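Local coordinates for protein Hsc70 cochaperone (SGT) (Aspergillus fumigatus, PDB 3SZ7) that binds tail-anchored proteins destined for the endoplasmic reticulum and directs them to the GET pathway, its TPR domain binding heat-shock cognate chaperones, at residues A[11-15]-A[46-50]; A[90-96]-A[123-128]. One frame throughout, in Å; residues are numbered along the deposited sequence.

Contact 1. Residues A[11-15]-A[46-50]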
loop_
_atom_site.group_PDB
_atom_site.type_symbol
_atom_site.label_atom_id
_atom_site.label_comp_id
_atom_site.label_asym_id
_atom_site.label_seq_id
_atom_site.Cartn_x
_atom_site.Cartn_y
_atom_site.Cartn_z
ATOM N N SER A 11 8.345 5.336 23.161
ATOM C CA SER A 11 7.872 4.710 21.929
ATOM C C SER A 11 8.078 5.636 20.731
ATOM O O SER A 11 8.422 5.182 19.639
ATOM C CB SER A 11 6.411 4.250 22.043
ATOM O OG SER A 11 5.515 5.340 22.136
ATOM N N ASP A 12 7.894 6.935 20.942
ATOM C CA ASP A 12 8.126 7.913 19.882
ATOM C C ASP A 12 9.602 8.030 19.516
ATOM O O ASP A 12 9.939 8.259 18.354
ATOM C CB ASP A 12 7.572 9.288 20.258
ATOM C CG ASP A 12 6.065 9.373 20.102
ATOM O OD1 ASP A 12 5.504 8.667 19.232
ATOM O OD2 ASP A 12 5.440 10.157 20.846
ATOM N N LYS A 13 10.487 7.890 20.500
ATOM C CA LYS A 13 11.913 7.895 20.197
ATOM C C LYS A 13 12.219 6.718 19.281
ATOM O O LYS A 13 12.898 6.862 18.265
ATOM C CB LYS A 13 12.760 7.806 21.471
ATOM C CG LYS A 13 14.249 7.973 21.216
ATOM C CD LYS A 13 15.082 7.392 22.347
ATOM C CE LYS A 13 14.900 5.883 22.438
ATOM N NZ LYS A 13 15.809 5.267 23.444
ATOM N N LEU A 14 11.701 5.551 19.647
ATOM C CA LEU A 14 11.885 4.350 18.845
ATOM C C LEU A 14 11.340 4.536 17.430
ATOM O O LEU A 14 11.946 4.067 16.464
ATOM C CB LEU A 14 11.226 3.149 19.526
ATOM C CG LEU A 14 11.882 2.720 20.841
ATOM C CD1 LEU A 14 10.977 1.774 21.620
ATOM C CD2 LEU A 14 13.240 2.084 20.577
ATOM N N LYS A 15 10.208 5.223 17.308
ATOM C CA LYS A 15 9.628 5.501 15.992
ATOM C C LYS A 15 10.568 6.375 15.166
ATOM O O LYS A 15 10.797 6.117 13.984
ATOM C CB LYS A 15 8.273 6.198 16.126
ATOM C CG LYS A 15 7.648 6.590 14.789
ATOM C CD LYS A 15 6.941 7.928 14.872
ATOM C CE LYS A 15 7.924 9.044 15.168
ATOM N NZ LYS A 15 7.261 10.373 15.256
ATOM N N ILE A 46 -0.030 4.933 13.606
ATOM C CA ILE A 46 1.157 5.580 13.057
ATOM C C ILE A 46 2.316 4.599 13.001
ATOM O O ILE A 46 2.969 4.466 11.968
ATOM C CB ILE A 46 1.568 6.829 13.861
ATOM C CG1 ILE A 46 0.492 7.908 13.732
ATOM C CG2 ILE A 46 2.899 7.359 13.357
ATOM C CD1 ILE A 46 0.800 9.167 14.514
ATOM N N TYR A 47 2.562 3.905 14.109
ATOM C CA TYR A 47 3.640 2.922 14.163
ATOM C C TYR A 47 3.365 1.767 13.206
ATOM O O TYR A 47 4.280 1.259 12.556
ATOM C CB TYR A 47 3.825 2.380 15.580
ATOM C CG TYR A 47 4.090 3.426 16.637
ATOM C CD1 TYR A 47 4.514 4.705 16.295
ATOM C CD2 TYR A 47 3.922 3.128 17.984
ATOM C CE1 TYR A 47 4.759 5.663 17.273
ATOM C CE2 TYR A 47 4.166 4.069 18.958
ATOM C CZ TYR A 47 4.580 5.333 18.601
ATOM O OH TYR A 47 4.817 6.266 19.584
ATOM N N LEU A 48 2.105 1.350 13.122
ATOM C CA LEU A 48 1.728 0.288 12.187
ATOM C C LEU A 48 1.979 0.678 10.741
ATOM O O LEU A 48 2.504 -0.116 9.955
ATOM C CB LEU A 48 0.262 -0.109 12.360
ATOM C CG LEU A 48 -0.066 -0.986 13.569
ATOM C CD1 LEU A 48 -1.568 -1.126 13.709
ATOM C CD2 LEU A 48 0.598 -2.344 13.410
ATOM N N SER A 49 1.593 1.897 10.379
ATOM C CA SER A 49 1.719 2.324 8.991
ATOM C C SER A 49 3.179 2.533 8.622
ATOM O O SER A 49 3.573 2.299 7.483
ATOM C CB SER A 49 0.894 3.577 8.722
ATOM O OG SER A 49 -0.477 3.316 8.980
ATOM N N ASN A 50 3.982 2.954 9.595
ATOM C CA ASN A 50 5.424 3.021 9.390
ATOM C C ASN A 50 6.055 1.643 9.194
ATOM O O ASN A 50 6.869 1.459 8.297
ATOM C CB ASN A 50 6.114 3.788 10.523
ATOM C CG ASN A 50 5.959 5.292 10.388
ATOM O OD1 ASN A 50 5.324 5.783 9.454
ATOM N ND2 ASN A 50 6.529 6.032 11.330
#
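Lys-15 and Tyr-47 face each other across two nearly parallel helix segments, 11-15 and 46-50, whose axes run 11.4 Å apart at 20°. They lie on helix 9-23 and helix 45-57, in the predicted first and second repeats of a tetratricopeptide (TPR) domain. Tyr-47 spans this spacing with its ring. Its hydroxyl donates to Asp-12 OD1 at 2.5 Å and accepts from Ser-11 OG at 2.8 Å. Asp-12 OD1 lies in the plane of the tyrosine ring, yet the hydroxyl meets the carboxylate from above, 55° out of its plane. Ring and carboxylate stand nearly perpendicular. Ser-11 OG also bonds to Thr-8 N, just ahead of the segment. These bonds anchor the phenol end where Ser-11 and Tyr-47 are buried. Leu-38 of helix 27-40 also packs on Tyr-47.

Lys-15 supplies aliphatic contact. Its CG is anti to the backbone N (chi1 177°), which carries the chain across the ring toward Asn-50. Lys-15 and Asn-50 fit positions that form part of the carboxylate clamp in related chaperone-binding TPR domains, so both probably line the peptide groove. The end of the lysine leads away from segment 46-50. Lys-15 CB lies 3.7 Å from Tyr-47 CE1, and Lys-15 CG lies 3.7 Å from Asn-50 ND2.

Contact 2. Residues A[90-96]-A[123-128]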
loop_
_atom_site.group_PDB
_atom_site.type_symbol
_atom_site.label_atom_id
_atom_site.label_comp_id
_atom_site.label_asym_id
_atom_site.label_seq_id
_atom_site.Cartn_x
_atom_site.Cartn_y
_atom_site.Cartn_z
ATOM N N PHE A 90 -1.600 -3.573 -4.269
ATOM C CA PHE A 90 -1.177 -3.406 -5.653
ATOM C C PHE A 90 0.006 -4.322 -5.935
ATOM O O PHE A 90 0.051 -4.998 -6.967
ATOM C CB PHE A 90 -0.802 -1.941 -5.908
ATOM C CG PHE A 90 -0.492 -1.633 -7.343
ATOM C CD1 PHE A 90 0.754 -1.926 -7.879
ATOM C CD2 PHE A 90 -1.444 -1.042 -8.153
ATOM C CE1 PHE A 90 1.033 -1.637 -9.201
ATOM C CE2 PHE A 90 -1.172 -0.754 -9.481
ATOM C CZ PHE A 90 0.073 -1.047 -10.001
ATOM N N ASP A 91 0.950 -4.367 -4.994
ATOM C CA ASP A 91 2.161 -5.169 -5.148
ATOM C C ASP A 91 1.880 -6.669 -5.014
ATOM O O ASP A 91 2.713 -7.505 -5.375
ATOM C CB ASP A 91 3.227 -4.726 -4.141
ATOM C CG ASP A 91 3.792 -3.348 -4.456
ATOM O OD1 ASP A 91 3.692 -2.908 -5.624
ATOM O OD2 ASP A 91 4.347 -2.707 -3.536
ATOM N N MET A 92 0.702 -7.009 -4.502
ATOM C CA MET A 92 0.265 -8.404 -4.482
ATOM C C MET A 92 -0.627 -8.733 -5.684
ATOM O O MET A 92 -1.198 -9.820 -5.760
ATOM C CB MET A 92 -0.468 -8.730 -3.174
ATOM C CG MET A 92 0.416 -8.667 -1.945
ATOM S SD MET A 92 -0.395 -9.245 -0.442
ATOM C CE MET A 92 -1.648 -7.993 -0.221
ATOM N N ALA A 93 -0.742 -7.793 -6.617
ATOM C CA ALA A 93 -1.624 -7.953 -7.782
ATOM C C ALA A 93 -3.096 -8.115 -7.384
ATOM O O ALA A 93 -3.899 -8.688 -8.126
ATOM C CB ALA A 93 -1.161 -9.129 -8.667
ATOM N N ASP A 94 -3.441 -7.607 -6.206
ATOM C CA ASP A 94 -4.835 -7.529 -5.782
ATOM C C ASP A 94 -5.356 -6.152 -6.161
ATOM O O ASP A 94 -5.526 -5.274 -5.312
ATOM C CB ASP A 94 -4.949 -7.755 -4.274
ATOM C CG ASP A 94 -6.358 -7.530 -3.751
ATOM O OD1 ASP A 94 -7.315 -7.513 -4.561
ATOM O OD2 ASP A 94 -6.503 -7.380 -2.523
ATOM N N TYR A 95 -5.594 -5.957 -7.450
ATOM C CA TYR A 95 -5.929 -4.628 -7.948
ATOM C C TYR A 95 -7.322 -4.144 -7.522
ATOM O O TYR A 95 -7.528 -2.952 -7.289
ATOM C CB TYR A 95 -5.730 -4.576 -9.461
ATOM C CG TYR A 95 -4.294 -4.865 -9.842
ATOM C CD1 TYR A 95 -3.942 -6.025 -10.517
ATOM C CD2 TYR A 95 -3.285 -3.974 -9.501
ATOM C CE1 TYR A 95 -2.617 -6.274 -10.858
ATOM C CE2 TYR A 95 -1.970 -4.214 -9.832
ATOM C CZ TYR A 95 -1.639 -5.364 -10.509
ATOM O OH TYR A 95 -0.320 -5.595 -10.833
ATOM N N LYS A 96 -8.274 -5.063 -7.407
ATOM C CA LYS A 96 -9.587 -4.694 -6.887
ATOM C C LYS A 96 -9.473 -4.163 -5.457
ATOM O O LYS A 96 -10.063 -3.134 -5.113
ATOM C CB LYS A 96 -10.533 -5.890 -6.915
ATOM C CG LYS A 96 -11.922 -5.568 -6.385
ATOM C CD LYS A 96 -12.825 -6.793 -6.405
ATOM C CE LYS A 96 -14.188 -6.481 -5.806
ATOM N NZ LYS A 96 -14.881 -5.396 -6.553
ATOM N N THR A 123 -3.581 4.617 -11.514
ATOM C CA THR A 123 -2.791 3.500 -12.026
ATOM C C THR A 123 -3.493 2.159 -11.813
ATOM O O THR A 123 -3.477 1.301 -12.698
ATOM C CB THR A 123 -1.389 3.479 -11.393
ATOM O OG1 THR A 123 -0.658 4.624 -11.844
ATOM C CG2 THR A 123 -0.635 2.222 -11.791
ATOM N N THR A 124 -4.117 1.987 -10.649
ATOM C CA THR A 124 -4.882 0.774 -10.364
ATOM C C THR A 124 -6.072 0.622 -11.318
ATOM O O THR A 124 -6.316 -0.459 -11.862
ATOM C CB THR A 124 -5.390 0.771 -8.913
ATOM O OG1 THR A 124 -4.274 0.887 -8.025
ATOM C CG2 THR A 124 -6.141 -0.525 -8.608
ATOM N N LYS A 125 -6.813 1.702 -11.528
ATOM C CA LYS A 125 -7.948 1.642 -12.444
ATOM C C LYS A 125 -7.488 1.311 -13.861
ATOM O O LYS A 125 -8.178 0.609 -14.598
ATOM C CB LYS A 125 -8.703 2.967 -12.468
ATOM C CG LYS A 125 -9.528 3.264 -11.235
ATOM C CD LYS A 125 -10.210 4.620 -11.390
ATOM C CE LYS A 125 -11.085 4.951 -10.195
ATOM N NZ LYS A 125 -11.799 6.236 -10.412
ATOM N N ARG A 126 -6.338 1.847 -14.249
ATOM C CA ARG A 126 -5.848 1.609 -15.594
ATOM C C ARG A 126 -5.495 0.137 -15.760
ATOM O O ARG A 126 -5.720 -0.439 -16.827
ATOM C CB ARG A 126 -4.650 2.506 -15.907
ATOM C CG ARG A 126 -4.104 2.336 -17.313
ATOM C CD ARG A 126 -3.052 3.394 -17.634
ATOM N NE ARG A 126 -3.637 4.730 -17.675
ATOM C CZ ARG A 126 -3.364 5.700 -16.806
ATOM N NH1 ARG A 126 -2.494 5.495 -15.826
ATOM N NH2 ARG A 126 -3.956 6.883 -16.930
ATOM N N LYS A 127 -4.944 -0.461 -14.707
ATOM C CA LYS A 127 -4.583 -1.884 -14.727
ATOM C C LYS A 127 -5.834 -2.743 -14.843
ATOM O O LYS A 127 -5.853 -3.741 -15.559
ATOM C CB LYS A 127 -3.821 -2.276 -13.458
ATOM C CG LYS A 127 -2.547 -1.475 -13.219
ATOM C CD LYS A 127 -1.334 -2.092 -13.891
ATOM C CE LYS A 127 -0.113 -1.187 -13.720
ATOM N NZ LYS A 127 1.140 -1.941 -13.418
ATOM N N ILE A 128 -6.878 -2.354 -14.124
ATOM C CA ILE A 128 -8.138 -3.081 -14.174
ATOM C C ILE A 128 -8.778 -2.934 -15.554
ATOM O O ILE A 128 -9.296 -3.896 -16.107
ATOM C CB ILE A 128 -9.098 -2.625 -13.065
ATOM C CG1 ILE A 128 -8.525 -3.018 -11.696
ATOM C CG2 ILE A 128 -10.467 -3.243 -13.265
ATOM C CD1 ILE A 128 -9.251 -2.385 -10.518
#
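This is a mainly nonpolar surface contact between a helical hairpin turn and the last long helix of the domain. Phe-90 lies in the last turn of helix 79-91, Tyr-95 begins helix 95-109, and both press on residues 123-128 of helix 115-133. No hydrogen bond crosses between the segments.

Phe-90 meets the helix with the CD2, CE2 and CZ side of its ring. With chi1 at -174°, the phenylalanine ring extends opposite its own backbone N and reaches toward helix 115-133. Thr-123 CG2 touches Phe-90 CZ at 3.8 Å. Thr-124 OG1 comes to the ring edge, 3.4 Å from Phe-90 CD2, but its hydrogen bond goes to Gly-120 O in its own helix. Lys-127 crosses Phe-90 at about a right angle, and its NZ reaches the ring edge, 3.7 Å from Phe-90 CZ. The ammonium is not over the ring face.

Segment 90-96 spans the turn between the two helices of the predicted third TPR, and helix 115-133 packs against it as the helix that follows the repeats. A Schellman motif with Ala-93 at C-prime closes helix 79-91. Asp-94 then caps helix 95-109 through OD1 to Gly-97 N. The turn brings Tyr-95 back over Phe-90, with Tyr-95 CE2 above the centre of the phenylalanine ring.

Lys-127 CB lies over one face of the Tyr-95 ring. At the base of the side chain, Tyr-95 CB meets Ile-128 CG1 at 3.9 Å. Thr-124 CG2 packs tightly on the backbone, 3.1 Å from Tyr-95 O.

The two contacts follow one another along the chain: contact 1 closes before contact 2 opens. Their centres are 28 Å apart, and their nearest atoms are about 12 Å apart, so they do not touch. Contact 1 lies about 17 Å from the chain centre and contact 2 about 11 Å, centre to centre. Helix 79-91 relates them: its Arg-84 makes a weak hydrogen bond to Ser-49 O in segment 46-50, and its last turn carries Phe-90 of contact 2. Contact 1 joins corresponding helices of successive predicted repeats and includes the probable chaperone-peptide positions. Contact 2 instead packs the helix after the repeats against the third.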